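Long-range contacts in cytochrome C2 (Rhodospirillum rubrum, PDB 3C2C), which probably carries electrons in photosynthetic bacterial electron transport as a small haem protein of the cytochrome c family, its iron cycling between oxidation states: residues G24-G29 and K43-Y48; N38-K43 and L60-A65; Y52-A57 and E80-P85. One frame throughout, in Å; residues are numbered along the deposited sequence.

Contact 1: G24-G29 and K43-Y48; sequences GANKVG and KDNYAY. Unlike the reference sequence in segment 43-48: N45 (reference Asp). With HEM (protoporphyrin IX containing Fe), chain B.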
loop_
_atom_site.group_PDB
_atom_site.type_symbol
_atom_site.label_atom_id
_atom_site.label_comp_id
_atom_site.label_asym_id
_atom_site.label_seq_id
_atom_site.Cartn_x
_atom_site.Cartn_y
_atom_site.Cartn_z
ATOM N N GLY A 24 2.797 5.248 14.468
ATOM C CA GLY A 24 1.528 5.741 14.294
ATOM C C GLY A 24 0.434 4.730 14.504
ATOM O O GLY A 24 0.642 3.478 14.367
ATOM N N ALA A 25 -0.838 5.104 14.513
ATOM C CA ALA A 25 -1.906 4.241 14.982
ATOM C C ALA A 25 -2.400 3.551 13.667
ATOM O O ALA A 25 -2.119 3.906 12.514
ATOM C CB ALA A 25 -3.165 5.011 15.279
ATOM N N ASN A 26 -3.095 2.417 13.907
ATOM C CA ASN A 26 -3.756 1.646 12.865
ATOM C C ASN A 26 -5.231 2.216 12.907
ATOM O O ASN A 26 -6.033 1.536 13.469
ATOM C CB ASN A 26 -3.646 0.138 12.935
ATOM C CG ASN A 26 -2.346 -0.549 12.822
ATOM O OD1 ASN A 26 -1.420 0.052 12.161
ATOM N ND2 ASN A 26 -2.180 -1.513 13.618
ATOM N N LYS A 27 -5.500 3.236 12.165
ATOM C CA LYS A 27 -6.850 3.777 12.115
ATOM C C LYS A 27 -7.953 2.948 11.502
ATOM O O LYS A 27 -9.119 2.736 12.103
ATOM C CB LYS A 27 -6.858 5.120 11.315
ATOM C CG LYS A 27 -5.834 6.046 12.015
ATOM C CD LYS A 27 -6.705 7.315 11.671
ATOM C CE LYS A 27 -6.323 7.749 10.381
ATOM N NZ LYS A 27 -6.683 9.237 10.475
ATOM N N VAL A 28 -7.908 2.757 10.175
ATOM C CA VAL A 28 -8.768 1.829 9.436
ATOM C C VAL A 28 -7.818 0.735 8.732
ATOM O O VAL A 28 -8.007 -0.457 8.998
ATOM C CB VAL A 28 -9.578 2.518 8.426
ATOM C CG1 VAL A 28 -10.318 1.745 7.371
ATOM C CG2 VAL A 28 -10.402 3.739 9.152
ATOM N N GLY A 29 -6.905 1.302 7.946
ATOM C CA GLY A 29 -5.791 0.461 7.431
ATOM C C GLY A 29 -4.490 0.641 8.294
ATOM O O GLY A 29 -4.402 1.291 9.282
ATOM N N LYS A 43 2.765 -4.990 8.849
ATOM C CA LYS A 43 2.618 -4.523 10.277
ATOM C C LYS A 43 2.120 -5.716 11.070
ATOM O O LYS A 43 0.958 -6.129 11.033
ATOM C CB LYS A 43 1.627 -3.288 10.399
ATOM C CG LYS A 43 2.185 -1.905 10.106
ATOM C CD LYS A 43 3.643 -1.707 10.600
ATOM C CE LYS A 43 4.059 -0.259 10.678
ATOM N NZ LYS A 43 4.224 0.478 9.422
ATOM N N ASP A 44 2.832 -6.188 12.111
ATOM C CA ASP A 44 2.525 -7.378 12.967
ATOM C C ASP A 44 1.247 -7.157 13.866
ATOM O O ASP A 44 0.869 -8.153 14.475
ATOM C CB ASP A 44 3.665 -7.883 13.816
ATOM C CG ASP A 44 4.889 -8.334 13.119
ATOM O OD1 ASP A 44 6.053 -8.594 13.277
ATOM O OD2 ASP A 44 4.446 -8.813 12.061
ATOM N N ASN A 45 0.980 -5.795 14.139
ATOM C CA ASN A 45 -0.156 -5.582 15.002
ATOM C C ASN A 45 -1.434 -5.324 14.195
ATOM O O ASN A 45 -2.435 -4.937 14.811
ATOM C CB ASN A 45 0.233 -4.462 15.976
ATOM C CG ASN A 45 0.453 -3.089 15.423
ATOM O OD1 ASN A 45 0.117 -2.103 16.167
ATOM N ND2 ASN A 45 0.613 -2.918 14.133
ATOM N N TYR A 46 -1.440 -5.562 12.892
ATOM C CA TYR A 46 -2.762 -5.265 12.183
ATOM C C TYR A 46 -3.356 -6.528 11.743
ATOM O O TYR A 46 -2.548 -7.455 11.438
ATOM C CB TYR A 46 -2.270 -4.371 11.014
ATOM C CG TYR A 46 -3.505 -3.995 10.223
ATOM C CD1 TYR A 46 -4.241 -2.830 10.630
ATOM C CD2 TYR A 46 -3.998 -4.691 9.149
ATOM C CE1 TYR A 46 -5.428 -2.485 10.011
ATOM C CE2 TYR A 46 -5.121 -4.265 8.502
ATOM C CZ TYR A 46 -5.917 -3.217 8.830
ATOM O OH TYR A 46 -7.090 -2.809 8.251
ATOM N N ALA A 47 -4.638 -6.784 11.812
ATOM C CA ALA A 47 -5.222 -8.019 11.257
ATOM C C ALA A 47 -5.500 -7.900 9.807
ATOM O O ALA A 47 -6.643 -7.323 9.437
ATOM C CB ALA A 47 -6.643 -8.187 11.895
ATOM N N TYR A 48 -4.663 -8.300 8.938
ATOM C CA TYR A 48 -4.900 -8.177 7.447
ATOM C C TYR A 48 -5.836 -9.221 6.859
ATOM O O TYR A 48 -5.917 -10.341 7.493
ATOM C CB TYR A 48 -3.582 -8.428 6.791
ATOM C CG TYR A 48 -2.575 -7.298 6.834
ATOM C CD1 TYR A 48 -2.677 -6.211 5.936
ATOM C CD2 TYR A 48 -1.663 -7.378 7.867
ATOM C CE1 TYR A 48 -1.725 -5.198 6.164
ATOM C CE2 TYR A 48 -0.685 -6.338 8.043
ATOM C CZ TYR A 48 -0.735 -5.275 7.136
ATOM O OH TYR A 48 0.291 -4.359 7.173
HETATM C CHA HEM B . -3.626 -1.530 3.133
HETATM C CHB HEM B . -1.510 2.189 0.695
HETATM C CHC HEM B . -5.771 4.633 0.914
HETATM C CHD HEM B . -7.684 1.193 3.683
HETATM C C1A HEM B . -2.775 -0.705 2.369
HETATM C C2A HEM B . -1.458 -1.118 1.927
HETATM C C3A HEM B . -0.845 -0.080 1.377
HETATM C C4A HEM B . -1.837 0.992 1.218
HETATM C CMA HEM B . 0.582 -0.096 0.672
HETATM C CAA HEM B . -0.832 -2.550 2.264
HETATM C CBA HEM B . 0.224 -2.602 3.427
HETATM C CGA HEM B . 0.690 -3.975 3.759
HETATM O O1A HEM B . 0.620 -4.937 2.869
HETATM O O2A HEM B . 1.314 -4.059 4.829
HETATM C C1B HEM B . -2.510 3.220 0.724
HETATM C C2B HEM B . -2.325 4.453 0.033
HETATM C C3B HEM B . -3.536 5.050 0.098
HETATM C C4B HEM B . -4.511 4.217 0.655
HETATM C CMB HEM B . -0.934 5.013 -0.437
HETATM C CAB HEM B . -3.963 6.419 -0.633
HETATM C CBB HEM B . -3.380 6.727 -1.928
HETATM C C1C HEM B . -6.606 3.892 1.637
HETATM C C2C HEM B . -8.010 4.367 2.114
HETATM C C3C HEM B . -8.558 3.332 2.732
HETATM C C4C HEM B . -7.478 2.376 3.020
HETATM C CMC HEM B . -8.591 5.597 1.428
HETATM C CAC HEM B . -9.979 3.206 3.339
HETATM C CBC HEM B . -11.126 3.656 2.751
HETATM C C1D HEM B . -6.785 0.148 3.723
HETATM C C2D HEM B . -6.997 -1.113 4.349
HETATM C C3D HEM B . -5.880 -1.853 4.213
HETATM C C4D HEM B . -4.954 -1.145 3.412
HETATM C CMD HEM B . -8.367 -1.383 5.089
HETATM C CAD HEM B . -5.670 -3.337 4.672
HETATM C CBD HEM B . -6.448 -4.179 3.668
HETATM C CGD HEM B . -6.816 -5.580 4.104
HETATM O O1D HEM B . -6.102 -6.201 4.936
HETATM O O2D HEM B . -7.804 -6.153 3.465
HETATM N NA HEM B . -2.932 0.557 1.935
HETATM N NB HEM B . -3.893 3.048 1.007
HETATM N NC HEM B . -6.390 2.684 2.216
HETATM N ND HEM B . -5.531 0.142 3.091
HETATM FE FE HEM B . -4.687 1.604 2.095
HETATM O O HOH W 1 -4.067 -2.294 15.469
#
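Y46 meets the 24-29 segment with the rim of its ring and, at the far end, with its hydroxyl. The phenol Y46 OH donates to V28 O over 2.6 Å, arriving in the carbonyl plane and on a lone pair, with a C=O...donor angle of 138°. Because the side chain leaves the backbone with CG anti to the backbone N (chi1 -180°), it extends across to this carbonyl, and the bond fixes the end of the ring. Further back along the same rim stands N26. N26 CG lies 3.7 Å from Y46 CD1, at the edge of the ring, and the amide plane is turned almost perpendicular to the ring plane (89°). The two flat groups therefore do not stack; the aromatic edge abuts the root of the amide. The polar ends of N26 are occupied elsewhere: OD1 accepts from the backbone N of N31, while N26 ND2 donates to a water, 2.8 Å away, that in turn reaches N45 O and so joins the two segments a second time. Behind Y46 comes Y48, whose ring carries Y46 CD2 above its centre, 3.5 Å from the plane. Y48 OH accepts from K43 N at 3.1 Å, tying the end of the segment back to its start, where K43 to Y46 form a type I beta turn. On the opposing segment, G29 presses its backbone against the macrocycle, G29 CA lying 3.7 Å from HEM C2D. Backbone hydrogen bonds of V28 and G29 with C17 tie this segment to the chain near the haem. Two parts of the long helix-free stretch between helix 4-10 and helix 50-57, meeting through tyrosines beside the macrocycle and its propionates, form one wall of the haem crevice of a cytochrome c.

Contact 2: N38-K43 and L60-A65; sequences NTAAHK and LTWTEA. With HEM (protoporphyrin IX containing Fe), chain B.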
loop_
_atom_site.group_PDB
_atom_site.type_symbol
_atom_site.label_atom_id
_atom_site.label_comp_id
_atom_site.label_asym_id
_atom_site.label_seq_id
_atom_site.Cartn_x
_atom_site.Cartn_y
_atom_site.Cartn_z
ATOM N N ASN A 38 9.086 -3.272 1.765
ATOM C CA ASN A 38 8.870 -4.119 2.995
ATOM C C ASN A 38 7.889 -5.217 2.411
ATOM O O ASN A 38 7.429 -5.023 1.329
ATOM C CB ASN A 38 8.278 -3.188 4.127
ATOM C CG ASN A 38 8.506 -3.934 5.380
ATOM O OD1 ASN A 38 8.595 -5.093 5.780
ATOM N ND2 ASN A 38 8.540 -3.118 6.460
ATOM N N THR A 39 7.742 -6.290 3.028
ATOM C CA THR A 39 6.756 -7.294 2.813
ATOM C C THR A 39 5.322 -6.883 2.737
ATOM O O THR A 39 4.892 -5.871 3.245
ATOM C CB THR A 39 6.890 -8.347 3.960
ATOM O OG1 THR A 39 8.222 -8.787 4.266
ATOM C CG2 THR A 39 5.939 -8.336 5.069
ATOM N N ALA A 40 4.442 -7.661 2.071
ATOM C CA ALA A 40 2.959 -7.481 2.096
ATOM C C ALA A 40 2.702 -7.801 3.568
ATOM O O ALA A 40 3.550 -8.565 4.167
ATOM C CB ALA A 40 2.373 -8.631 1.364
ATOM N N ALA A 41 1.614 -7.394 4.046
ATOM C CA ALA A 41 1.228 -7.700 5.464
ATOM C C ALA A 41 2.350 -7.268 6.482
ATOM O O ALA A 41 2.793 -8.092 7.315
ATOM C CB ALA A 41 0.776 -9.125 5.529
ATOM N N HIS A 42 2.918 -6.048 6.274
ATOM C CA HIS A 42 4.169 -5.746 6.955
ATOM C C HIS A 42 3.956 -5.346 8.425
ATOM O O HIS A 42 4.990 -5.398 9.146
ATOM C CB HIS A 42 4.924 -4.688 6.177
ATOM C CG HIS A 42 4.280 -3.331 6.385
ATOM N ND1 HIS A 42 2.932 -3.089 5.889
ATOM C CD2 HIS A 42 4.604 -2.180 7.007
ATOM C CE1 HIS A 42 2.680 -1.749 6.217
ATOM N NE2 HIS A 42 3.707 -1.220 6.895
ATOM N N LYS A 43 2.765 -4.990 8.849
ATOM C CA LYS A 43 2.618 -4.523 10.277
ATOM C C LYS A 43 2.120 -5.716 11.070
ATOM O O LYS A 43 0.958 -6.129 11.033
ATOM C CB LYS A 43 1.627 -3.288 10.399
ATOM C CG LYS A 43 2.185 -1.905 10.106
ATOM C CD LYS A 43 3.643 -1.707 10.600
ATOM C CE LYS A 43 4.059 -0.259 10.678
ATOM N NZ LYS A 43 4.224 0.478 9.422
ATOM N N LEU A 60 6.144 -11.466 -1.713
ATOM C CA LEU A 60 5.927 -10.151 -2.390
ATOM C C LEU A 60 6.374 -9.077 -1.371
ATOM O O LEU A 60 6.036 -9.074 -0.194
ATOM C CB LEU A 60 4.412 -9.948 -2.643
ATOM C CG LEU A 60 4.182 -8.726 -3.532
ATOM C CD1 LEU A 60 2.993 -8.948 -4.359
ATOM C CD2 LEU A 60 3.773 -7.600 -2.467
ATOM N N THR A 61 7.124 -8.188 -1.927
ATOM C CA THR A 61 7.706 -6.989 -1.292
ATOM C C THR A 61 7.069 -5.777 -2.087
ATOM O O THR A 61 6.623 -5.768 -3.264
ATOM C CB THR A 61 9.171 -7.005 -1.084
ATOM O OG1 THR A 61 9.722 -6.694 -2.374
ATOM C CG2 THR A 61 9.821 -8.075 -0.347
ATOM N N TRP A 62 6.965 -4.571 -1.311
ATOM C CA TRP A 62 6.360 -3.340 -1.857
ATOM C C TRP A 62 7.424 -2.492 -2.561
ATOM O O TRP A 62 7.748 -1.348 -2.267
ATOM C CB TRP A 62 5.687 -2.559 -0.728
ATOM C CG TRP A 62 4.327 -3.135 -0.265
ATOM C CD1 TRP A 62 4.175 -3.568 1.098
ATOM C CD2 TRP A 62 3.286 -3.614 -1.042
ATOM N NE1 TRP A 62 2.921 -4.258 1.116
ATOM C CE2 TRP A 62 2.349 -4.164 -0.116
ATOM C CE3 TRP A 62 2.925 -3.427 -2.391
ATOM C CZ2 TRP A 62 0.973 -4.614 -0.417
ATOM C CZ3 TRP A 62 1.590 -3.879 -2.652
ATOM C CH2 TRP A 62 0.712 -4.497 -1.732
ATOM N N THR A 63 7.809 -2.908 -3.733
ATOM C CA THR A 63 8.626 -2.337 -4.792
ATOM C C THR A 63 7.763 -1.154 -5.351
ATOM O O THR A 63 6.463 -1.132 -5.313
ATOM C CB THR A 63 8.592 -3.557 -6.047
ATOM O OG1 THR A 63 9.708 -4.500 -5.326
ATOM C CG2 THR A 63 9.762 -2.999 -6.952
ATOM N N GLU A 64 8.390 -0.336 -6.091
ATOM C CA GLU A 64 7.756 0.705 -6.896
ATOM C C GLU A 64 6.780 0.158 -7.824
ATOM O O GLU A 64 5.692 0.769 -7.912
ATOM C CB GLU A 64 8.647 1.712 -7.696
ATOM C CG GLU A 64 8.189 2.884 -8.431
ATOM C CD GLU A 64 9.202 3.642 -9.239
ATOM O OE1 GLU A 64 9.243 3.877 -10.531
ATOM O OE2 GLU A 64 10.217 3.769 -8.564
ATOM N N ALA A 65 7.180 -0.980 -8.527
ATOM C CA ALA A 65 6.125 -1.479 -9.417
ATOM C C ALA A 65 4.932 -2.185 -8.785
ATOM O O ALA A 65 3.780 -2.104 -9.237
ATOM C CB ALA A 65 7.027 -2.400 -10.341
HETATM C CHA HEM B . -3.626 -1.530 3.133
HETATM C CHB HEM B . -1.510 2.189 0.695
HETATM C CHC HEM B . -5.771 4.633 0.914
HETATM C CHD HEM B . -7.684 1.193 3.683
HETATM C C1A HEM B . -2.775 -0.705 2.369
HETATM C C2A HEM B . -1.458 -1.118 1.927
HETATM C C3A HEM B . -0.845 -0.080 1.377
HETATM C C4A HEM B . -1.837 0.992 1.218
HETATM C CMA HEM B . 0.582 -0.096 0.672
HETATM C CAA HEM B . -0.832 -2.550 2.264
HETATM C CBA HEM B . 0.224 -2.602 3.427
HETATM C CGA HEM B . 0.690 -3.975 3.759
HETATM O O1A HEM B . 0.620 -4.937 2.869
HETATM O O2A HEM B . 1.314 -4.059 4.829
HETATM C C1B HEM B . -2.510 3.220 0.724
HETATM C C2B HEM B . -2.325 4.453 0.033
HETATM C C3B HEM B . -3.536 5.050 0.098
HETATM C C4B HEM B . -4.511 4.217 0.655
HETATM C CMB HEM B . -0.934 5.013 -0.437
HETATM C CAB HEM B . -3.963 6.419 -0.633
HETATM C CBB HEM B . -3.380 6.727 -1.928
HETATM C C1C HEM B . -6.606 3.892 1.637
HETATM C C2C HEM B . -8.010 4.367 2.114
HETATM C C3C HEM B . -8.558 3.332 2.732
HETATM C C4C HEM B . -7.478 2.376 3.020
HETATM C CMC HEM B . -8.591 5.597 1.428
HETATM C CAC HEM B . -9.979 3.206 3.339
HETATM C CBC HEM B . -11.126 3.656 2.751
HETATM C C1D HEM B . -6.785 0.148 3.723
HETATM C C2D HEM B . -6.997 -1.113 4.349
HETATM C C3D HEM B . -5.880 -1.853 4.213
HETATM C C4D HEM B . -4.954 -1.145 3.412
HETATM C CMD HEM B . -8.367 -1.383 5.089
HETATM C CAD HEM B . -5.670 -3.337 4.672
HETATM C CBD HEM B . -6.448 -4.179 3.668
HETATM C CGD HEM B . -6.816 -5.580 4.104
HETATM O O1D HEM B . -6.102 -6.201 4.936
HETATM O O2D HEM B . -7.804 -6.153 3.465
HETATM N NA HEM B . -2.932 0.557 1.935
HETATM N NB HEM B . -3.893 3.048 1.007
HETATM N NC HEM B . -6.390 2.684 2.216
HETATM N ND HEM B . -5.531 0.142 3.091
HETATM FE FE HEM B . -4.687 1.604 2.095
#
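An isolated antiparallel beta bridge pairs T39 with T61 beside a haem propionate, a short piece of pairing in a fold otherwise built of helices and loops. T39 and T61 are a non-hydrogen-bonded pair, their CA atoms 4.2 Å apart, with a backbone bond on either side. W62 N donates to N38 O at 2.7 Å and lies nearly on the line of that C=O (167°). A40 N donates to L60 O at 3.1 Å, this time from a position tilted 30° out of the carbonyl plane. Each of these carbonyls also receives a CA-H...O contact, from T61 CA and T39 CA respectively, so both oxygens are used twice. Beyond the bridge the indole of W62 takes over. With CG anti to its own carbonyl carbon (chi1 -76°), the ring reaches back along the 38-43 segment, W62 CD1 coming to 3.2 Å from T39 O. W62 NE1 donates to HEM O1A at 3.0 Å, the oxygen sitting at the edge of the indole in its plane. A41 N reaches HEM O1A as well, at 2.9 Å. Each segment thus supplies one N-H to O1A, and the two would be expected to steady a negative charge beside the buried residues A40, A41 and W62. L60 CD2 lies over one face of the indole, offset toward the rim, and also touches A40 CB. W62 itself is the centre of an inverse gamma turn, which redirects the chain just before helix 64-72 begins. Around this core, helix 50-57 packs M55 against A40 and L60 and Y52 against A41; helix 74-82 brings F77 and K81 to L60, while helix 64-72 sets L67 and the ring of Y70 against W62.

Contact 3: Y52-A57 and E80-P85; sequences YTEMKA and EKSGDP. With HEM (protoporphyrin IX containing Fe), chain B.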
loop_
_atom_site.group_PDB
_atom_site.type_symbol
_atom_site.label_atom_id
_atom_site.label_comp_id
_atom_site.label_asym_id
_atom_site.label_seq_id
_atom_site.Cartn_x
_atom_site.Cartn_y
_atom_site.Cartn_z
ATOM N N TYR A 52 -3.264 -10.984 1.988
ATOM C CA TYR A 52 -1.986 -10.245 2.216
ATOM C C TYR A 52 -1.028 -11.164 2.911
ATOM O O TYR A 52 0.130 -11.051 2.441
ATOM C CB TYR A 52 -2.099 -8.889 3.140
ATOM C CG TYR A 52 -2.948 -7.821 2.295
ATOM C CD1 TYR A 52 -2.323 -6.720 1.753
ATOM C CD2 TYR A 52 -4.379 -7.941 2.207
ATOM C CE1 TYR A 52 -3.074 -5.827 1.009
ATOM C CE2 TYR A 52 -5.102 -7.058 1.346
ATOM C CZ TYR A 52 -4.449 -5.951 0.819
ATOM O OH TYR A 52 -5.214 -4.987 0.186
ATOM N N THR A 53 -1.489 -11.984 3.728
ATOM C CA THR A 53 -0.640 -13.011 4.340
ATOM C C THR A 53 -0.054 -14.033 3.332
ATOM O O THR A 53 1.092 -14.541 3.381
ATOM C CB THR A 53 -1.759 -13.670 5.303
ATOM O OG1 THR A 53 -1.627 -12.761 6.464
ATOM C CG2 THR A 53 -1.677 -15.120 5.539
ATOM N N GLU A 54 -0.749 -14.328 2.294
ATOM C CA GLU A 54 -0.520 -15.217 1.136
ATOM C C GLU A 54 0.287 -14.361 0.185
ATOM O O GLU A 54 1.311 -15.025 0.025
ATOM C CB GLU A 54 -1.908 -15.398 0.374
ATOM C CG GLU A 54 -2.755 -16.401 1.121
ATOM C CD GLU A 54 -4.124 -16.717 0.534
ATOM O OE1 GLU A 54 -4.919 -15.892 0.072
ATOM O OE2 GLU A 54 -4.514 -17.941 0.444
ATOM N N MET A 55 0.293 -13.045 -0.143
ATOM C CA MET A 55 1.260 -12.397 -0.918
ATOM C C MET A 55 2.565 -12.543 -0.106
ATOM O O MET A 55 3.716 -12.621 -0.713
ATOM C CB MET A 55 0.926 -10.890 -1.248
ATOM C CG MET A 55 -0.477 -11.071 -1.955
ATOM S SD MET A 55 -0.746 -9.399 -2.665
ATOM C CE MET A 55 -0.625 -8.424 -1.238
ATOM N N LYS A 56 2.431 -12.446 1.185
ATOM C CA LYS A 56 3.669 -12.276 2.048
ATOM C C LYS A 56 4.425 -13.682 2.000
ATOM O O LYS A 56 5.600 -13.731 1.794
ATOM C CB LYS A 56 3.425 -11.854 3.444
ATOM C CG LYS A 56 4.682 -12.082 4.304
ATOM C CD LYS A 56 4.485 -11.230 5.610
ATOM C CE LYS A 56 4.256 -12.162 6.750
ATOM N NZ LYS A 56 4.587 -11.321 8.051
ATOM N N ALA A 57 3.691 -14.714 2.170
ATOM C CA ALA A 57 4.297 -16.090 1.903
ATOM C C ALA A 57 5.011 -16.335 0.614
ATOM O O ALA A 57 5.996 -17.067 0.429
ATOM C CB ALA A 57 3.106 -17.081 1.971
ATOM N N GLU A 80 -4.745 -11.487 -8.183
ATOM C CA GLU A 80 -3.654 -11.640 -9.145
ATOM C C GLU A 80 -2.495 -12.203 -8.465
ATOM O O GLU A 80 -1.945 -13.363 -8.706
ATOM C CB GLU A 80 -3.370 -10.548 -10.180
ATOM C CG GLU A 80 -2.098 -10.428 -11.015
ATOM C CD GLU A 80 -1.872 -9.496 -12.186
ATOM N N LYS A 81 -1.916 -11.689 -7.446
ATOM C CA LYS A 81 -0.603 -11.921 -6.850
ATOM C C LYS A 81 -0.596 -12.924 -5.721
ATOM O O LYS A 81 0.313 -13.651 -5.399
ATOM C CB LYS A 81 -0.035 -10.509 -6.397
ATOM C CG LYS A 81 0.335 -9.770 -7.732
ATOM C CD LYS A 81 1.730 -10.111 -8.425
ATOM C CE LYS A 81 1.876 -9.281 -9.753
ATOM N NZ LYS A 81 3.486 -8.958 -9.551
ATOM N N SER A 82 -1.855 -13.173 -5.172
ATOM C CA SER A 82 -2.115 -14.210 -4.176
ATOM C C SER A 82 -2.355 -15.615 -5.028
ATOM O O SER A 82 -1.939 -16.552 -4.359
ATOM C CB SER A 82 -3.361 -13.934 -3.269
ATOM O OG SER A 82 -4.665 -14.134 -3.717
ATOM N N GLY A 83 -3.159 -15.598 -5.974
ATOM C CA GLY A 83 -3.472 -16.921 -6.678
ATOM C C GLY A 83 -4.569 -17.519 -5.994
ATOM O O GLY A 83 -4.849 -18.707 -6.102
ATOM N N ASP A 84 -5.242 -16.654 -5.129
ATOM C CA ASP A 84 -6.378 -17.257 -4.332
ATOM C C ASP A 84 -7.635 -16.652 -4.899
ATOM O O ASP A 84 -7.650 -15.469 -5.092
ATOM C CB ASP A 84 -6.127 -17.040 -2.858
ATOM C CG ASP A 84 -7.293 -17.492 -1.947
ATOM O OD1 ASP A 84 -8.375 -17.698 -2.536
ATOM O OD2 ASP A 84 -7.072 -17.693 -0.699
ATOM N N PRO A 85 -8.502 -17.523 -5.554
ATOM C CA PRO A 85 -9.671 -16.783 -6.276
ATOM C C PRO A 85 -10.617 -16.114 -5.155
ATOM O O PRO A 85 -11.588 -15.575 -5.642
ATOM C CB PRO A 85 -10.359 -17.899 -7.209
ATOM C CG PRO A 85 -10.213 -19.180 -6.245
ATOM C CD PRO A 85 -8.666 -19.002 -5.947
HETATM C CHA HEM B . -3.626 -1.530 3.133
HETATM C CHB HEM B . -1.510 2.189 0.695
HETATM C CHC HEM B . -5.771 4.633 0.914
HETATM C CHD HEM B . -7.684 1.193 3.683
HETATM C C1A HEM B . -2.775 -0.705 2.369
HETATM C C2A HEM B . -1.458 -1.118 1.927
HETATM C C3A HEM B . -0.845 -0.080 1.377
HETATM C C4A HEM B . -1.837 0.992 1.218
HETATM C CMA HEM B . 0.582 -0.096 0.672
HETATM C CAA HEM B . -0.832 -2.550 2.264
HETATM C CBA HEM B . 0.224 -2.602 3.427
HETATM C CGA HEM B . 0.690 -3.975 3.759
HETATM O O1A HEM B . 0.620 -4.937 2.869
HETATM O O2A HEM B . 1.314 -4.059 4.829
HETATM C C1B HEM B . -2.510 3.220 0.724
HETATM C C2B HEM B . -2.325 4.453 0.033
HETATM C C3B HEM B . -3.536 5.050 0.098
HETATM C C4B HEM B . -4.511 4.217 0.655
HETATM C CMB HEM B . -0.934 5.013 -0.437
HETATM C CAB HEM B . -3.963 6.419 -0.633
HETATM C CBB HEM B . -3.380 6.727 -1.928
HETATM C C1C HEM B . -6.606 3.892 1.637
HETATM C C2C HEM B . -8.010 4.367 2.114
HETATM C C3C HEM B . -8.558 3.332 2.732
HETATM C C4C HEM B . -7.478 2.376 3.020
HETATM C CMC HEM B . -8.591 5.597 1.428
HETATM C CAC HEM B . -9.979 3.206 3.339
HETATM C CBC HEM B . -11.126 3.656 2.751
HETATM C C1D HEM B . -6.785 0.148 3.723
HETATM C C2D HEM B . -6.997 -1.113 4.349
HETATM C C3D HEM B . -5.880 -1.853 4.213
HETATM C C4D HEM B . -4.954 -1.145 3.412
HETATM C CMD HEM B . -8.367 -1.383 5.089
HETATM C CAD HEM B . -5.670 -3.337 4.672
HETATM C CBD HEM B . -6.448 -4.179 3.668
HETATM C CGD HEM B . -6.816 -5.580 4.104
HETATM O O1D HEM B . -6.102 -6.201 4.936
HETATM O O2D HEM B . -7.804 -6.153 3.465
HETATM N NA HEM B . -2.932 0.557 1.935
HETATM N NB HEM B . -3.893 3.048 1.007
HETATM N NC HEM B . -6.390 2.684 2.216
HETATM N ND HEM B . -5.531 0.142 3.091
HETATM FE FE HEM B . -4.687 1.604 2.095
#
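M55 and S82 form the close-packed half of this contact, where helix 50-57 lies beside the last turn of helix 74-82. Their CA atoms are 5.0 Å apart, so near that the methionine meets backbone as much as side chain: M55 CG is 4.1 Å from S82 N. With the chain nearly extended to the sulfur (chi2 -169°), M55 SD rests 4.0 Å from K81 CB, the two side chains crossing at about a right angle. Both M55 and S82 are buried, and the methionine goes on to touch F77 and V78 of the same helix as well as A40, so it lies wedged between helix 74-82 and a loop beside the haem. The serine hydroxyl serves the chain's exit from this helix, one of the set that encloses the prosthetic group in the cytochrome c fold. S82 OG bonds V78 O one turn earlier and accepts from D84 N at 2.9 Å, an ST turn that spans G83, the first residue beyond the helix, with its positive phi. Toward solvent the character changes. E54, extended beyond CG, sends its carboxylate across to D84, whose CG is anti to its backbone N (chi1 174°). The two side chains cross at about a right angle, their carboxylate planes are 70° apart, and E54 OE2 lies 2.8 Å from D84 OD2. Since both are acceptors, this is a meeting of like charges; a shared proton or a raised pKa on one acid would be a plausible explanation. D84 OD1 is bonded to K86 N, which holds the aspartate in place while OD2 faces the glutamate. E54 meets S82 more loosely, E54 OE1 lying 4.2 Å from S82 CB.

All three contacts touch the same haem, contact 3 through Y52. Contacts 1 and 2 share K43 and their segments alternate along the chain; their centres are about 15 Å apart, yet they touch, Y48 CE2 lying 3.5 Å from A41 CA, and both approach the propionate that carries O1A and O2A. Contact 2 also adjoins contact 3, with centres about 12 Å apart: L60 N and M55 O, at 2.9 Å, probably form a hydrogen bond, and A40 CB lies 3.5 Å from Y52 O. Contacts 1 and 3, with centres about 19 Å apart, follow in series without further touch, so 38-43 and 60-65 form the physical bridge between them.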